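Local coordinates for protein FkbI (Streptomyces hygroscopicus, PDB 1R2J) that binds FAD and probably acts as an acyl-ACP dehydrogenase in making the methoxymalonyl extender unit of the FK520 polyketide, at residues A[82-85]-A[86-90]; A[117-120]-A[121-124]; A[220-223]-A[224-228]; A[341-344]-A[345-348]; A[350-353]-A[354-357]. All blocks are in the same frame, centred on the assembly; numbering follows the deposited sequence.

In chain order the five contacts run from the end of helix 69-88 (interaction 1), through the loop between strands 107-110 and 126-130 (interaction 2), the first turns of helix 219-248 (interaction 3) and the end of helix 332-345 with the loop after it (interaction 4), to helix 350-361 (interaction 5). Interactions 1 and 3, with centres about 13 Å apart, join the N-terminal and C-terminal helical regions directly. Interactions 4 and 5 have centres about 12 Å apart. Interactions 2, 4 and 5 all touch FAD, so the cofactor is held between the middle domain and the C-terminal helices. Interaction 3 touches interactions 1, 4 and 5, linking the end of helix 69-88 to the C-terminal helices.

Interaction 1. Residues A[82-85]-A[86-90]; sequences AWTV and QRLGD
Gln-86 N gives a hydrogen bond to Ala-82 O at 3.0 Å. Leu-88 N makes an equally long but more bent one to Thr-84 O. Between them Arg-87 N is divided between two weak bonds, one to Trp-83 O and a longer one to Thr-84 O. A further weak bond runs from Gly-89 N to Val-85 O. This is the last turn of helix 69-88, a helix of the N-terminal helical domain of the acyl-CoA dehydrogenase fold. Its regular i to i+4 pattern gives way here, and the chain leaves helical geometry at Gly-89. The next residue, Asp-90, is the N-cap of helix 91-100, its OD1 accepting from Gln-93 N.

The Trp-83 side chain swings with CG anti to the backbone N (chi1 169°), which lays the indole alongside Arg-87. Arg-87 CB stands above one indole face, offset toward the rim, and its CD lies 3.8 Å from Trp-83 CZ2. Gln-86 NE2 approaches the same ring obliquely, 3.4 Å from Trp-83 CZ3, its amide turned 20° from the indole plane. Indole NE1 is bonded to Ala-220 O of helix 219-248, while Thr-84 OG1 is bonded to Met-80 O and Ser-221 OG. On the other branch of Thr-84, CG2 packs 3.7 Å from Leu-88 CD1.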
# COMPACT_ATOMS: atom_id res chain seq x y z
N ALA A 82 10.38 3.96 3.07
CA ALA A 82 11.24 5.09 2.75
C ALA A 82 10.83 6.33 3.54
O ALA A 82 11.67 7.02 4.11
CB ALA A 82 11.20 5.39 1.25
N TRP A 83 9.53 6.59 3.55
CA TRP A 83 8.97 7.73 4.27
C TRP A 83 9.24 7.61 5.76
O TRP A 83 9.64 8.57 6.41
CB TRP A 83 7.45 7.81 4.02
CG TRP A 83 6.75 8.78 4.91
CD1 TRP A 83 5.89 8.49 5.93
CD2 TRP A 83 6.87 10.21 4.88
NE1 TRP A 83 5.46 9.66 6.53
CE2 TRP A 83 6.05 10.72 5.90
CE3 TRP A 83 7.60 11.10 4.08
CZ2 TRP A 83 5.93 12.09 6.15
CZ3 TRP A 83 7.49 12.47 4.33
CH2 TRP A 83 6.66 12.95 5.36
N THR A 84 9.00 6.42 6.31
CA THR A 84 9.23 6.18 7.73
C THR A 84 10.68 6.48 8.13
O THR A 84 10.93 7.09 9.17
CB THR A 84 8.90 4.71 8.08
OG1 THR A 84 7.53 4.44 7.76
CG2 THR A 84 9.14 4.45 9.56
N VAL A 85 11.63 6.08 7.29
CA VAL A 85 13.03 6.31 7.59
C VAL A 85 13.43 7.77 7.44
O VAL A 85 14.24 8.28 8.21
CB VAL A 85 13.96 5.44 6.70
CG1 VAL A 85 15.40 5.71 7.03
CG2 VAL A 85 13.64 3.96 6.91
N GLN A 86 12.87 8.45 6.46
CA GLN A 86 13.23 9.84 6.27
C GLN A 86 12.44 10.77 7.18
O GLN A 86 12.73 11.96 7.27
CB GLN A 86 13.07 10.20 4.79
CG GLN A 86 11.76 10.82 4.41
CD GLN A 86 11.81 12.32 4.54
OE1 GLN A 86 12.74 12.96 4.06
NE2 GLN A 86 10.80 12.89 5.19
N ARG A 87 11.46 10.23 7.89
CA ARG A 87 10.66 11.02 8.82
C ARG A 87 11.15 10.83 10.26
O ARG A 87 11.00 11.72 11.10
CB ARG A 87 9.18 10.63 8.73
CG ARG A 87 8.24 11.49 9.58
CD ARG A 87 8.23 12.94 9.11
NE ARG A 87 7.51 13.83 10.03
CZ ARG A 87 7.40 15.15 9.86
NH1 ARG A 87 7.95 15.73 8.80
NH2 ARG A 87 6.74 15.88 10.75
N LEU A 88 11.74 9.66 10.52
CA LEU A 88 12.24 9.32 11.85
C LEU A 88 13.77 9.22 11.92
O LEU A 88 14.39 9.72 12.85
CB LEU A 88 11.63 7.98 12.29
CG LEU A 88 10.11 7.83 12.26
CD1 LEU A 88 9.72 6.41 12.65
CD2 LEU A 88 9.47 8.84 13.19
N GLY A 89 14.37 8.57 10.93
CA GLY A 89 15.82 8.41 10.91
C GLY A 89 16.59 9.72 10.94
O GLY A 89 16.03 10.79 10.71
N ASP A 90 17.89 9.63 11.23
CA ASP A 90 18.73 10.82 11.27
C ASP A 90 19.40 11.03 9.92
O ASP A 90 18.98 10.46 8.91
CB ASP A 90 19.79 10.71 12.38
CG ASP A 90 20.65 9.47 12.25
OD1 ASP A 90 21.12 9.18 11.13
OD2 ASP A 90 20.88 8.78 13.26

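Interaction 2. Residues A[117-120]-A[121-124]; sequences GSDL and SAMR. With FAD (flavin-adenine dinucleotide), chain B.
The hydroxyl of Ser-121 and the carboxylate of Asp-119 make the direct polar link between side chains: Ser-121 OG donates to Asp-119 OD1 at 2.8 Å, meeting it on the syn side and 20° out of the carboxylate plane. The hydroxyl is set for this by lying between its own backbone N and carbonyl carbon (chi1 59°). A water molecule adds a second link. It donates to Asp-119 OD1 and accepts from Ser-121 N, so that OD1 is gripped by both the hydroxyl and the water.

Two backbone hydrogen bonds follow, from Ala-122 N to Asp-119 O at 3.1 Å and from Met-123 N to Leu-120 O at 3.2 Å. Both join residues three apart and wind the chain into a short 3-10 turn. The turn belongs to the loop between strands 107-110 and 126-130 of the middle, beta-rich domain. The end of the turn is tied back to the earlier part of the loop: Ala-122 O accepts from Gln-115 NE2, and Arg-124 N donates to Glu-113 OE2.

Carbon also packs against oxygen: Ala-122 CB lies 3.6 Å from Asp-119 OD2, and Met-123 CG 3.2 Å from Leu-120 O.

Ahead of the turn, Ser-118 binds the cofactor, holding FAD O1A, a pyrophosphate oxygen, with two hydrogen bonds: its hydroxyl OG donates to O1A at 2.8 Å and its backbone N donates to O1A at 3.0 Å.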
# COMPACT_ATOMS: atom_id res chain seq x y z
N GLY A 117 -4.54 -5.34 15.62
CA GLY A 117 -4.88 -5.00 14.25
C GLY A 117 -5.27 -3.54 14.18
O GLY A 117 -4.44 -2.68 13.91
N SER A 118 -6.54 -3.26 14.42
CA SER A 118 -7.01 -1.89 14.41
C SER A 118 -6.40 -1.18 15.63
O SER A 118 -6.17 0.02 15.60
CB SER A 118 -8.54 -1.85 14.47
OG SER A 118 -9.11 -2.44 13.31
N ASP A 119 -6.14 -1.96 16.68
CA ASP A 119 -5.57 -1.44 17.91
C ASP A 119 -4.06 -1.67 17.95
O ASP A 119 -3.57 -2.62 18.57
CB ASP A 119 -6.24 -2.09 19.13
CG ASP A 119 -5.72 -1.55 20.45
OD1 ASP A 119 -5.12 -0.46 20.46
OD2 ASP A 119 -5.93 -2.22 21.48
N LEU A 120 -3.34 -0.78 17.27
CA LEU A 120 -1.89 -0.80 17.15
C LEU A 120 -1.15 -0.76 18.49
O LEU A 120 -0.07 -1.34 18.62
CB LEU A 120 -1.43 0.38 16.29
CG LEU A 120 -1.90 1.76 16.77
CD1 LEU A 120 -0.99 2.84 16.20
CD2 LEU A 120 -3.36 2.02 16.37
N SER A 121 -1.71 -0.06 19.47
CA SER A 121 -1.05 0.05 20.76
C SER A 121 -1.02 -1.27 21.51
O SER A 121 -0.45 -1.36 22.60
CB SER A 121 -1.73 1.13 21.61
OG SER A 121 -3.10 0.84 21.83
N ALA A 122 -1.63 -2.29 20.93
CA ALA A 122 -1.68 -3.61 21.55
C ALA A 122 -0.51 -4.51 21.14
O ALA A 122 -0.39 -5.63 21.63
CB ALA A 122 -3.00 -4.29 21.21
N MET A 123 0.35 -4.04 20.24
CA MET A 123 1.50 -4.85 19.82
C MET A 123 2.42 -5.10 21.02
O MET A 123 2.59 -4.22 21.86
CB MET A 123 2.28 -4.16 18.69
CG MET A 123 2.80 -2.77 19.04
SD MET A 123 4.01 -2.15 17.84
CE MET A 123 2.96 -1.66 16.45
N ARG A 124 3.01 -6.29 21.09
CA ARG A 124 3.90 -6.62 22.21
C ARG A 124 5.36 -6.81 21.82
O ARG A 124 6.20 -7.09 22.68
CB ARG A 124 3.40 -7.89 22.92
CG ARG A 124 2.25 -7.65 23.88
CD ARG A 124 1.02 -8.41 23.47
NE ARG A 124 1.31 -9.81 23.20
CZ ARG A 124 0.39 -10.76 23.05
NH1 ARG A 124 -0.90 -10.44 23.15
NH2 ARG A 124 0.75 -12.01 22.79
PA FAD B . -9.68 -6.28 13.81
O1A FAD B . -8.73 -5.18 13.74
O2A FAD B . -9.62 -7.67 14.40
O5B FAD B . -10.75 -6.35 12.72
C5B FAD B . -11.84 -5.75 13.30
C4B FAD B . -13.09 -5.58 12.51
O4B FAD B . -13.72 -4.87 13.63
C3B FAD B . -12.83 -4.56 11.45
O3B FAD B . -13.86 -4.63 10.51
C2B FAD B . -12.81 -3.29 12.15
O2B FAD B . -13.11 -2.05 11.44
C1B FAD B . -13.79 -3.49 13.35
N9A FAD B . -13.37 -2.76 14.49
C8A FAD B . -12.26 -2.93 15.36
N7A FAD B . -12.17 -2.05 16.32
C5A FAD B . -13.26 -1.23 16.14
C6A FAD B . -13.73 -0.10 16.82
N6A FAD B . -13.12 0.39 17.91
N1A FAD B . -14.88 0.50 16.36
C2A FAD B . -15.52 0.03 15.26
N3A FAD B . -15.13 -1.08 14.51
C4A FAD B . -13.95 -1.63 15.08
N1 FAD B . -0.29 -4.84 8.47
C2 FAD B . 1.00 -4.32 8.58
O2 FAD B . 1.48 -3.97 9.67
N3 FAD B . 1.77 -4.18 7.43
C4 FAD B . 1.36 -4.55 6.12
O4 FAD B . 2.16 -4.38 5.15
C4X FAD B . 0.10 -5.08 6.04
N5 FAD B . -0.33 -5.48 4.71
C5X FAD B . -1.61 -6.06 4.58
C6 FAD B . -2.11 -6.51 3.32
C7 FAD B . -3.38 -7.14 3.14
C7M FAD B . -3.82 -7.59 1.75
C8 FAD B . -4.19 -7.34 4.29
C8M FAD B . -5.54 -8.02 4.25
C9 FAD B . -3.77 -6.91 5.52
C9A FAD B . -2.50 -6.24 5.70
N10 FAD B . -1.99 -5.77 7.02
C10 FAD B . -0.72 -5.22 7.21
C1' FAD B . -3.02 -5.96 7.96
C2' FAD B . -3.98 -4.65 8.07
O2' FAD B . -3.18 -3.84 8.98
C3' FAD B . -5.12 -5.11 8.80
O3' FAD B . -6.26 -5.14 7.91
C4' FAD B . -5.81 -4.57 10.07
O4' FAD B . -5.06 -4.20 11.20
C5' FAD B . -6.56 -5.80 10.30
O5' FAD B . -6.73 -6.13 11.65
P FAD B . -7.41 -7.59 11.91
O1P FAD B . -6.53 -7.12 12.88
O2P FAD B . -7.71 -8.72 12.92
O3P FAD B . -8.61 -7.03 12.85
O HOH W 1 -4.30 1.86 19.47

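Interaction 3. Residues A[220-223]-A[224-228]; sequences ASLA and YGRKS
Arg-226 N donates to Leu-222 O at 3.1 Å in the first part of helix 219-248, with an N-H...O angle of 150°. The helix opens the C-terminal helical domain of the acyl-CoA dehydrogenase fold. One residue on, Lys-227 N repeats the i to i+4 pattern to Ala-223 O at 3.3 Å. Just before these two bonds the helix is disturbed: Tyr-224 N makes only a weak bond to Ser-221 O, and the N of Gly-225 has no bond to the preceding turn, which kinks the helix. The orientation of the Tyr-224 carbonyl is doubtful, since its O sits implausibly close to Ser-221 O.

Among the side chains, Leu-222 and Arg-226 carry the contact. From CG to NE the arginine is extended, and its CG lies anti to the carbonyl carbon (chi1 -86°), an orientation that carries the chain back past Leu-222 O, 3.2 Å from Arg-226 CG. The guanidinium then presents one face to the leucine, whose CB stands 4.0 Å above that plane, over its centre. The charged end has a polar partner elsewhere, as NE donates to Glu-347 O, and the arginine also packs against Thr-300, Ile-301 and Lys-304 of helix 297-322. Lys-227, by contrast, sends its amine away from this turn to a salt bridge with Glu-42 and a hydrogen bond with Ser-54. The guanidinium face is met a second time by the leucine, where its branch CD1 approaches Arg-226 NH2 to 3.3 Å.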
# COMPACT_ATOMS: atom_id res chain seq x y z
N ALA A 220 2.84 8.38 11.76
CA ALA A 220 3.72 9.04 10.81
C ALA A 220 3.87 8.16 9.58
O ALA A 220 3.85 8.64 8.45
CB ALA A 220 5.07 9.30 11.44
N SER A 221 4.02 6.85 9.82
CA SER A 221 4.19 5.90 8.73
C SER A 221 2.87 5.63 8.00
O SER A 221 2.87 5.43 6.78
CB SER A 221 4.75 4.59 9.28
OG SER A 221 4.87 3.62 8.25
N LEU A 222 1.77 5.62 8.74
CA LEU A 222 0.46 5.37 8.15
C LEU A 222 0.00 6.51 7.26
O LEU A 222 -0.82 6.31 6.37
CB LEU A 222 -0.59 5.13 9.24
CG LEU A 222 -0.65 3.72 9.84
CD1 LEU A 222 -1.75 3.66 10.90
CD2 LEU A 222 -0.92 2.71 8.74
N ALA A 223 0.53 7.71 7.50
CA ALA A 223 0.18 8.87 6.67
C ALA A 223 0.49 8.46 5.24
O ALA A 223 -0.31 8.66 4.33
CB ALA A 223 1.01 10.09 7.07
N TYR A 224 1.68 7.88 5.03
CA TYR A 224 2.04 7.40 3.72
C TYR A 224 1.41 6.02 3.80
O TYR A 224 1.36 5.43 4.88
CB TYR A 224 3.55 7.28 3.55
CG TYR A 224 3.99 7.10 2.11
CD1 TYR A 224 3.80 5.88 1.46
CD2 TYR A 224 4.55 8.15 1.39
CE1 TYR A 224 4.15 5.72 0.12
CE2 TYR A 224 4.91 7.99 0.04
CZ TYR A 224 4.70 6.77 -0.58
OH TYR A 224 5.02 6.61 -1.91
N GLY A 225 0.92 5.49 2.70
CA GLY A 225 0.28 4.19 2.80
C GLY A 225 -1.19 4.52 2.68
O GLY A 225 -1.87 4.00 1.80
N ARG A 226 -1.69 5.38 3.56
CA ARG A 226 -3.08 5.79 3.45
C ARG A 226 -3.17 6.61 2.17
O ARG A 226 -4.13 6.47 1.41
CB ARG A 226 -3.50 6.64 4.66
CG ARG A 226 -3.97 5.79 5.82
CD ARG A 226 -4.29 6.58 7.07
NE ARG A 226 -4.54 5.65 8.16
CZ ARG A 226 -4.46 5.95 9.45
NH1 ARG A 226 -4.13 7.17 9.83
NH2 ARG A 226 -4.72 5.01 10.36
N LYS A 227 -2.16 7.44 1.93
CA LYS A 227 -2.12 8.26 0.72
C LYS A 227 -1.91 7.38 -0.50
O LYS A 227 -2.54 7.58 -1.55
CB LYS A 227 -0.98 9.28 0.81
CG LYS A 227 -0.78 10.12 -0.46
CD LYS A 227 0.30 11.19 -0.28
CE LYS A 227 1.70 10.60 -0.27
NZ LYS A 227 2.73 11.64 -0.03
N SER A 228 -1.03 6.40 -0.36
CA SER A 228 -0.71 5.49 -1.44
C SER A 228 -1.89 4.56 -1.75
O SER A 228 -2.21 4.32 -2.90
CB SER A 228 0.53 4.66 -1.08
OG SER A 228 1.00 3.95 -2.21

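Interaction 4. Residues A[341-344]-A[345-348]; sequences KLME and IIEG. With FAD (flavin-adenine dinucleotide), chain B.
Ile-346 and Leu-342, joined through the carbonyl of Leu-342 at the end of helix 332-345, both touch the dimethylbenzene ring of the flavin. Ile-346 CG2 sits above the ring plane over C8 of FAD, 3.5 Å away, while Leu-342 CD2 lies near that plane beyond the methyl carbon C7M of FAD, also at 3.5 Å. The carboxylate of Glu-344 is the other flat group. Lys-341 NZ bridges to Glu-344 OE2 at 2.9 Å, approaching from above the carboxylate plane, 52° out of it.

Leu-342 O ties the two segments together by accepting twice. Ile-346 N bonds to it at 3.1 Å, nearly straight along the carbonyl direction, and Ile-345 N bonds to it at 3.0 Å from well above the carbonyl plane. The paired i+3 and i+4 bonds close the last turn before the chain passes into the loop leading to helix 350-361. Lys-304 NZ ties the helix end to the loop, donating to Met-343 O and Gly-348 O.

Met-343 is bent at chi2 and chi3, curling its CE back to Ile-346 CD1 at 3.5 Å, tighter than ordinary van der Waals contact. Ile-345 CD1 packs more loosely on Leu-342 CD1 at 4.3 Å, and its other branch, CG2, faces the ribityl part of FAD, 3.3 Å from O3'. Leu-342 and Ile-346 at the methylated end, and Ile-345 at the ribityl chain, offer hydrocarbon, which suggests that this side of the pocket positions the cofactor largely by shape and apolar contact.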
# COMPACT_ATOMS: atom_id res chain seq x y z
N LYS A 341 -11.99 -4.98 -1.84
CA LYS A 341 -12.57 -5.41 -0.57
C LYS A 341 -11.50 -5.29 0.51
O LYS A 341 -11.75 -4.78 1.61
CB LYS A 341 -13.06 -6.85 -0.69
CG LYS A 341 -13.65 -7.44 0.58
CD LYS A 341 -14.88 -6.68 1.04
CE LYS A 341 -14.58 -5.81 2.25
NZ LYS A 341 -15.78 -5.04 2.67
N LEU A 342 -10.29 -5.75 0.20
CA LEU A 342 -9.18 -5.71 1.14
C LEU A 342 -8.78 -4.27 1.50
O LEU A 342 -8.44 -3.99 2.65
CB LEU A 342 -7.98 -6.48 0.57
CG LEU A 342 -7.66 -7.84 1.22
CD1 LEU A 342 -8.94 -8.57 1.62
CD2 LEU A 342 -6.84 -8.69 0.25
N MET A 343 -8.86 -3.36 0.53
CA MET A 343 -8.51 -1.96 0.77
C MET A 343 -9.43 -1.30 1.79
O MET A 343 -9.03 -0.36 2.47
CB MET A 343 -8.53 -1.18 -0.54
CG MET A 343 -7.52 -1.68 -1.57
SD MET A 343 -5.83 -1.70 -0.95
CE MET A 343 -5.70 -3.40 -0.38
N GLU A 344 -10.67 -1.78 1.89
CA GLU A 344 -11.63 -1.24 2.86
C GLU A 344 -11.26 -1.66 4.29
O GLU A 344 -11.70 -1.05 5.27
CB GLU A 344 -13.04 -1.76 2.57
CG GLU A 344 -13.74 -1.10 1.40
CD GLU A 344 -15.15 -1.64 1.19
OE1 GLU A 344 -16.12 -0.85 1.32
OE2 GLU A 344 -15.29 -2.84 0.89
N ILE A 345 -10.45 -2.71 4.39
CA ILE A 345 -10.02 -3.27 5.66
C ILE A 345 -8.66 -2.77 6.17
O ILE A 345 -8.51 -2.52 7.36
CB ILE A 345 -9.98 -4.83 5.56
CG1 ILE A 345 -11.39 -5.36 5.27
CG2 ILE A 345 -9.41 -5.43 6.84
CD1 ILE A 345 -11.42 -6.77 4.67
N ILE A 346 -7.69 -2.60 5.27
CA ILE A 346 -6.34 -2.16 5.67
C ILE A 346 -6.10 -0.64 5.73
O ILE A 346 -6.92 0.15 5.28
CB ILE A 346 -5.26 -2.77 4.73
CG1 ILE A 346 -5.15 -1.97 3.42
CG2 ILE A 346 -5.64 -4.19 4.40
CD1 ILE A 346 -3.99 -2.44 2.51
N GLU A 347 -4.95 -0.26 6.30
CA GLU A 347 -4.55 1.14 6.46
C GLU A 347 -5.64 1.96 7.15
O GLU A 347 -5.93 3.10 6.76
CB GLU A 347 -4.23 1.75 5.08
CG GLU A 347 -3.04 1.10 4.37
CD GLU A 347 -1.70 1.64 4.83
OE1 GLU A 347 -0.67 1.06 4.44
OE2 GLU A 347 -1.68 2.65 5.57
N GLY A 348 -6.23 1.39 8.19
CA GLY A 348 -7.30 2.07 8.89
C GLY A 348 -8.59 1.65 8.21
O GLY A 348 -8.97 2.19 7.17
PA FAD B . -9.68 -6.28 13.81
O1A FAD B . -8.73 -5.18 13.74
O2A FAD B . -9.62 -7.67 14.40
O5B FAD B . -10.75 -6.35 12.72
C5B FAD B . -11.84 -5.75 13.30
C4B FAD B . -13.09 -5.58 12.51
O4B FAD B . -13.72 -4.87 13.63
C3B FAD B . -12.83 -4.56 11.45
O3B FAD B . -13.86 -4.63 10.51
C2B FAD B . -12.81 -3.29 12.15
O2B FAD B . -13.11 -2.05 11.44
C1B FAD B . -13.79 -3.49 13.35
N9A FAD B . -13.37 -2.76 14.49
C8A FAD B . -12.26 -2.93 15.36
N7A FAD B . -12.17 -2.05 16.32
C5A FAD B . -13.26 -1.23 16.14
C6A FAD B . -13.73 -0.10 16.82
N6A FAD B . -13.12 0.39 17.91
N1A FAD B . -14.88 0.50 16.36
C2A FAD B . -15.52 0.03 15.26
N3A FAD B . -15.13 -1.08 14.51
C4A FAD B . -13.95 -1.63 15.08
N1 FAD B . -0.29 -4.84 8.47
C2 FAD B . 1.00 -4.32 8.58
O2 FAD B . 1.48 -3.97 9.67
N3 FAD B . 1.77 -4.18 7.43
C4 FAD B . 1.36 -4.55 6.12
O4 FAD B . 2.16 -4.38 5.15
C4X FAD B . 0.10 -5.08 6.04
N5 FAD B . -0.33 -5.48 4.71
C5X FAD B . -1.61 -6.06 4.58
C6 FAD B . -2.11 -6.51 3.32
C7 FAD B . -3.38 -7.14 3.14
C7M FAD B . -3.82 -7.59 1.75
C8 FAD B . -4.19 -7.34 4.29
C8M FAD B . -5.54 -8.02 4.25
C9 FAD B . -3.77 -6.91 5.52
C9A FAD B . -2.50 -6.24 5.70
N10 FAD B . -1.99 -5.77 7.02
C10 FAD B . -0.72 -5.22 7.21
C1' FAD B . -3.02 -5.96 7.96
C2' FAD B . -3.98 -4.65 8.07
O2' FAD B . -3.18 -3.84 8.98
C3' FAD B . -5.12 -5.11 8.80
O3' FAD B . -6.26 -5.14 7.91
C4' FAD B . -5.81 -4.57 10.07
O4' FAD B . -5.06 -4.20 11.20
C5' FAD B . -6.56 -5.80 10.30
O5' FAD B . -6.73 -6.13 11.65
P FAD B . -7.41 -7.59 11.91
O1P FAD B . -6.53 -7.12 12.88
O2P FAD B . -7.71 -8.72 12.92
O3P FAD B . -8.61 -7.03 12.85

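Interaction 5. Residues A[350-353]-A[354-357]; sequences SEMC and RVML. With FAD (flavin-adenine dinucleotide), chain B.
Ser-350 begins the contact through Arg-354: its carbonyl O accepts from Arg-354 N at 3.0 Å, while its CB lies at the edge of the arginine's guanidinium, 3.9 Å from NH1. The extended arginine takes its charge to a salt bridge with Glu-309 of helix 297-322. Ser-350 OG bonds to Glu-344 O, which joins this helix to the end of the one before it.

Glu-351 faces the cofactor. Its chain bends at chi2 (64°), turning the carboxylate to the adenosine ribose, where OE1 accepts a hydrogen bond from FAD O2B at 2.7 Å and a weak one from O3B. Meanwhile its backbone O accepts from Val-355 N at 3.0 Å. These residues form the first turns of helix 350-361 in the C-terminal helical domain, and the start of this helix therefore serves as part of the FAD pocket. Ser-349 OG, itself bonded to FAD, also takes the N-H of Met-352.

Met-352 folds back on itself, with bends at chi2 and chi3, and brings SD to 3.9 Å from C6A of the FAD adenine. From its far end CE meets Val-355 CG2 at 4.0 Å, the two side chains crossing at a slant, and CB packs against Met-356 CE. Its O accepts from Met-356 N.

Cys-353 O receives Leu-357 N at 2.8 Å, with an N-H...O angle of 163°.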
# COMPACT_ATOMS: atom_id res chain seq x y z
N SER A 350 -12.58 0.95 7.29
CA SER A 350 -13.67 1.90 7.09
C SER A 350 -14.22 2.32 8.45
O SER A 350 -14.53 3.49 8.67
CB SER A 350 -14.79 1.27 6.26
OG SER A 350 -14.32 0.87 4.99
N GLU A 351 -14.33 1.37 9.38
CA GLU A 351 -14.85 1.68 10.71
C GLU A 351 -13.92 2.63 11.46
O GLU A 351 -14.39 3.59 12.05
CB GLU A 351 -15.06 0.41 11.54
CG GLU A 351 -16.23 -0.44 11.06
CD GLU A 351 -15.99 -0.99 9.67
OE1 GLU A 351 -14.88 -1.53 9.44
OE2 GLU A 351 -16.90 -0.87 8.80
N MET A 352 -12.62 2.36 11.43
CA MET A 352 -11.67 3.23 12.12
C MET A 352 -11.61 4.60 11.44
O MET A 352 -11.45 5.62 12.11
CB MET A 352 -10.28 2.59 12.14
CG MET A 352 -10.19 1.35 13.03
SD MET A 352 -10.95 1.64 14.66
CE MET A 352 -9.72 2.68 15.39
N CYS A 353 -11.75 4.63 10.11
CA CYS A 353 -11.73 5.91 9.41
C CYS A 353 -12.93 6.74 9.83
O CYS A 353 -12.84 7.96 9.97
CB CYS A 353 -11.74 5.70 7.89
SG CYS A 353 -10.16 5.11 7.24
N ARG A 354 -14.07 6.08 10.04
CA ARG A 354 -15.26 6.79 10.46
C ARG A 354 -15.06 7.32 11.88
O ARG A 354 -15.42 8.46 12.16
CB ARG A 354 -16.50 5.88 10.38
CG ARG A 354 -17.01 5.69 8.95
CD ARG A 354 -18.38 5.05 8.87
NE ARG A 354 -18.99 5.33 7.57
CZ ARG A 354 -18.72 4.67 6.45
NH1 ARG A 354 -17.87 3.65 6.44
NH2 ARG A 354 -19.28 5.06 5.31
N VAL A 355 -14.48 6.52 12.77
CA VAL A 355 -14.28 7.03 14.13
C VAL A 355 -13.30 8.20 14.12
O VAL A 355 -13.50 9.18 14.83
CB VAL A 355 -13.76 5.95 15.13
CG1 VAL A 355 -14.59 4.68 15.02
CG2 VAL A 355 -12.30 5.67 14.90
N MET A 356 -12.25 8.12 13.30
CA MET A 356 -11.28 9.21 13.27
C MET A 356 -11.84 10.47 12.62
O MET A 356 -11.63 11.57 13.13
CB MET A 356 -10.00 8.77 12.54
CG MET A 356 -9.26 7.65 13.25
SD MET A 356 -7.64 7.30 12.53
CE MET A 356 -8.08 6.21 11.19
N LEU A 357 -12.56 10.32 11.52
CA LEU A 357 -13.14 11.49 10.86
C LEU A 357 -14.25 12.09 11.73
O LEU A 357 -14.48 13.29 11.69
CB LEU A 357 -13.71 11.11 9.49
CG LEU A 357 -12.65 10.73 8.45
CD1 LEU A 357 -13.34 10.11 7.26
CD2 LEU A 357 -11.85 11.96 8.04
PA FAD B . -9.68 -6.28 13.81
O1A FAD B . -8.73 -5.18 13.74
O2A FAD B . -9.62 -7.67 14.40
O5B FAD B . -10.75 -6.35 12.72
C5B FAD B . -11.84 -5.75 13.30
C4B FAD B . -13.09 -5.58 12.51
O4B FAD B . -13.72 -4.87 13.63
C3B FAD B . -12.83 -4.56 11.45
O3B FAD B . -13.86 -4.63 10.51
C2B FAD B . -12.81 -3.29 12.15
O2B FAD B . -13.11 -2.05 11.44
C1B FAD B . -13.79 -3.49 13.35
N9A FAD B . -13.37 -2.76 14.49
C8A FAD B . -12.26 -2.93 15.36
N7A FAD B . -12.17 -2.05 16.32
C5A FAD B . -13.26 -1.23 16.14
C6A FAD B . -13.73 -0.10 16.82
N6A FAD B . -13.12 0.39 17.91
N1A FAD B . -14.88 0.50 16.36
C2A FAD B . -15.52 0.03 15.26
N3A FAD B . -15.13 -1.08 14.51
C4A FAD B . -13.95 -1.63 15.08
N1 FAD B . -0.29 -4.84 8.47
C2 FAD B . 1.00 -4.32 8.58
O2 FAD B . 1.48 -3.97 9.67
N3 FAD B . 1.77 -4.18 7.43
C4 FAD B . 1.36 -4.55 6.12
O4 FAD B . 2.16 -4.38 5.15
C4X FAD B . 0.10 -5.08 6.04
N5 FAD B . -0.33 -5.48 4.71
C5X FAD B . -1.61 -6.06 4.58
C6 FAD B . -2.11 -6.51 3.32
C7 FAD B . -3.38 -7.14 3.14
C7M FAD B . -3.82 -7.59 1.75
C8 FAD B . -4.19 -7.34 4.29
C8M FAD B . -5.54 -8.02 4.25
C9 FAD B . -3.77 -6.91 5.52
C9A FAD B . -2.50 -6.24 5.70
N10 FAD B . -1.99 -5.77 7.02
C10 FAD B . -0.72 -5.22 7.21
C1' FAD B . -3.02 -5.96 7.96
C2' FAD B . -3.98 -4.65 8.07
O2' FAD B . -3.18 -3.84 8.98
C3' FAD B . -5.12 -5.11 8.80
O3' FAD B . -6.26 -5.14 7.91
C4' FAD B . -5.81 -4.57 10.07
O4' FAD B . -5.06 -4.20 11.20
C5' FAD B . -6.56 -5.80 10.30
O5' FAD B . -6.73 -6.13 11.65
P FAD B . -7.41 -7.59 11.91
O1P FAD B . -6.53 -7.12 12.88
O2P FAD B . -7.71 -8.72 12.92
O3P FAD B . -8.61 -7.03 12.85